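Local coordinates for protein beta-phenylalanine aminotransferase (Variovorax paradoxus, PDB 4AO9) that probably transfers the amino group of beta-phenylalanine to a keto acid, using bound pyridoxal-5'-phosphate, as a class III aminotransferase, at residues Y101-E107 against A333-F339. Numbering follows the deposited sequence.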
loop_
_atom_site.group_PDB
_atom_site.type_symbol
_atom_site.label_atom_id
_atom_site.label_comp_id
_atom_site.label_asym_id
_atom_site.label_seq_id
_atom_site.Cartn_x
_atom_site.Cartn_y
_atom_site.Cartn_z
ATOM N N TYR A 101 -15.215 12.177 -5.517
ATOM C CA TYR A 101 -16.332 12.580 -4.654
ATOM C C TYR A 101 -16.178 13.996 -4.123
ATOM O O TYR A 101 -17.051 14.495 -3.406
ATOM C CB TYR A 101 -16.470 11.605 -3.476
ATOM C CG TYR A 101 -16.422 10.160 -3.901
ATOM C CD1 TYR A 101 -17.542 9.535 -4.433
ATOM C CD2 TYR A 101 -15.234 9.428 -3.804
ATOM C CE1 TYR A 101 -17.488 8.197 -4.836
ATOM C CE2 TYR A 101 -15.179 8.095 -4.216
ATOM C CZ TYR A 101 -16.308 7.499 -4.719
ATOM O OH TYR A 101 -16.237 6.183 -5.129
ATOM N N GLY A 102 -15.069 14.641 -4.475
ATOM C CA GLY A 102 -14.715 15.917 -3.862
ATOM C C GLY A 102 -14.115 15.714 -2.477
ATOM O O GLY A 102 -13.836 14.583 -2.042
ATOM N N HIS A 103 -13.945 16.816 -1.757
ATOM C CA HIS A 103 -13.143 16.800 -0.531
ATOM C C HIS A 103 -13.907 16.605 0.765
ATOM O O HIS A 103 -13.291 16.445 1.811
ATOM C CB HIS A 103 -12.278 18.063 -0.483
ATOM C CG HIS A 103 -11.421 18.208 -1.695
ATOM N ND1 HIS A 103 -10.349 17.377 -1.940
ATOM C CD2 HIS A 103 -11.534 19.011 -2.780
ATOM C CE1 HIS A 103 -9.814 17.688 -3.108
ATOM N NE2 HIS A 103 -10.517 18.675 -3.641
ATOM N N SER A 104 -15.238 16.586 0.693
ATOM C CA SER A 104 -16.054 16.603 1.908
ATOM C C SER A 104 -17.415 15.941 1.765
ATOM O O SER A 104 -18.368 16.351 2.420
ATOM C CB SER A 104 -16.247 18.047 2.389
ATOM O OG SER A 104 -16.893 18.825 1.401
ATOM N N ALA A 105 -17.513 14.920 0.925
ATOM C CA ALA A 105 -18.791 14.238 0.721
ATOM C C ALA A 105 -19.309 13.663 2.042
ATOM O O ALA A 105 -18.621 12.874 2.675
ATOM C CB ALA A 105 -18.635 13.138 -0.332
ATOM N N PRO A 106 -20.517 14.068 2.483
ATOM C CA PRO A 106 -21.012 13.546 3.752
ATOM C C PRO A 106 -21.282 12.047 3.705
ATOM O O PRO A 106 -21.169 11.377 4.728
ATOM C CB PRO A 106 -22.309 14.342 3.992
ATOM C CG PRO A 106 -22.716 14.821 2.643
ATOM C CD PRO A 106 -21.436 15.057 1.888
ATOM N N GLU A 107 -21.595 11.520 2.525
ATOM C CA GLU A 107 -21.853 10.084 2.365
ATOM C C GLU A 107 -20.619 9.268 2.736
ATOM O O GLU A 107 -20.728 8.202 3.360
ATOM C CB GLU A 107 -22.282 9.777 0.929
ATOM C CG GLU A 107 -23.646 10.359 0.554
ATOM C CD GLU A 107 -23.586 11.808 0.060
ATOM O OE1 GLU A 107 -22.498 12.435 0.055
ATOM O OE2 GLU A 107 -24.661 12.334 -0.338
ATOM N N ALA A 333 -20.079 2.965 0.118
ATOM C CA ALA A 333 -20.906 4.165 0.161
ATOM C C ALA A 333 -20.711 5.024 -1.085
ATOM O O ALA A 333 -21.677 5.490 -1.688
ATOM C CB ALA A 333 -20.610 4.959 1.409
ATOM N N GLY A 334 -19.462 5.220 -1.490
ATOM C CA GLY A 334 -19.167 6.064 -2.642
ATOM C C GLY A 334 -19.754 5.520 -3.929
ATOM O O GLY A 334 -20.389 6.255 -4.698
ATOM N N LEU A 335 -19.560 4.230 -4.163
ATOM C CA LEU A 335 -20.006 3.625 -5.410
ATOM C C LEU A 335 -21.520 3.477 -5.513
ATOM O O LEU A 335 -22.074 3.547 -6.620
ATOM C CB LEU A 335 -19.311 2.282 -5.644
ATOM C CG LEU A 335 -17.788 2.372 -5.817
ATOM C CD1 LEU A 335 -17.179 0.981 -5.851
ATOM C CD2 LEU A 335 -17.397 3.165 -7.056
ATOM N N THR A 336 -22.182 3.276 -4.375
ATOM C CA THR A 336 -23.645 3.094 -4.383
ATOM C C THR A 336 -24.419 4.406 -4.305
ATOM O O THR A 336 -25.505 4.509 -4.893
ATOM C CB THR A 336 -24.155 2.183 -3.248
ATOM O OG1 THR A 336 -23.749 2.705 -1.982
ATOM C CG2 THR A 336 -23.647 0.763 -3.391
ATOM N N LYS A 337 -23.875 5.393 -3.595
ATOM C CA LYS A 337 -24.609 6.641 -3.336
ATOM C C LYS A 337 -24.215 7.800 -4.242
ATOM O O LYS A 337 -25.027 8.709 -4.474
ATOM C CB LYS A 337 -24.486 7.067 -1.867
ATOM C CG LYS A 337 -25.065 6.065 -0.879
ATOM C CD LYS A 337 -24.898 6.531 0.558
ATOM C CE LYS A 337 -25.451 5.506 1.544
ATOM N NZ LYS A 337 -25.441 6.037 2.940
ATOM N N LEU A 338 -22.983 7.781 -4.750
ATOM C CA LEU A 338 -22.451 8.934 -5.466
ATOM C C LEU A 338 -21.933 8.607 -6.855
ATOM O O LEU A 338 -22.495 9.060 -7.846
ATOM C CB LEU A 338 -21.354 9.621 -4.641
ATOM C CG LEU A 338 -21.803 10.239 -3.317
ATOM C CD1 LEU A 338 -20.614 10.715 -2.516
ATOM C CD2 LEU A 338 -22.779 11.383 -3.594
ATOM N N PHE A 339 -20.863 7.824 -6.935
ATOM C CA PHE A 339 -20.276 7.522 -8.233
ATOM C C PHE A 339 -20.775 6.191 -8.753
ATOM O O PHE A 339 -20.023 5.214 -8.870
ATOM C CB PHE A 339 -18.748 7.561 -8.176
ATOM C CG PHE A 339 -18.095 7.668 -9.535
ATOM C CD1 PHE A 339 -18.322 8.777 -10.345
ATOM C CD2 PHE A 339 -17.259 6.659 -10.004
ATOM C CE1 PHE A 339 -17.721 8.888 -11.596
ATOM C CE2 PHE A 339 -16.655 6.758 -11.256
ATOM C CZ PHE A 339 -16.884 7.881 -12.053
HETATM O O HOH W 1 -23.086 6.996 3.730
#
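The ring of Tyr-101 reaches the C-terminal end of helix 325-337 where that helix has a glycine, and its CE1 lies 3.5 Å from CA of Gly-334. The fit depends on the missing side chain: a CB at Gly-334 would point into the ring and clash with CZ. With CG beside its own backbone N (chi1 -47°), the tyrosine swings its ring end toward the helix, so that CE1 also meets CB of Phe-339 at 3.6 Å. Its hydroxyl passes near CD2 of Leu-335 and is hydrogen-bonded to the backbone O of Tyr-288, a polar mate for a group in buried surroundings. Leu-338, the first residue to leave helical geometry, points toward the other segment, and its branch CD1 is wedged among Tyr-101, Ala-105 and Glu-107. Ala-105, at the N-cap position of helix 106-117, brings no capping group; its small methyl CB instead packs 3.8 Å from CD1 of Leu-338. Glu-107 bends at chi2 (86°), bringing its carboxylate back over the leucine branches, while its CG meets CD of Lys-337 at 4.0 Å. The lysine runs extended beyond CG, and its NZ reaches a water, 2.7 Å away, that donates to the backbone O of Glu-107. An alanine in place of Tyr-101 would remove the ring and hydroxyl, and would probably open a gap beside Gly-334 and Leu-338 and leave the carbonyl of Tyr-288 without this donor. In this fold-type I aminotransferase the contact is structural packing, with the side chain of Tyr-101 about 14 Å from the bound PLP: largely apolar contacts round Tyr-101 and Leu-338, passing into a water bridge at Lys-337, join the loop and first turn of helix 106-117 to the end of helix 325-337.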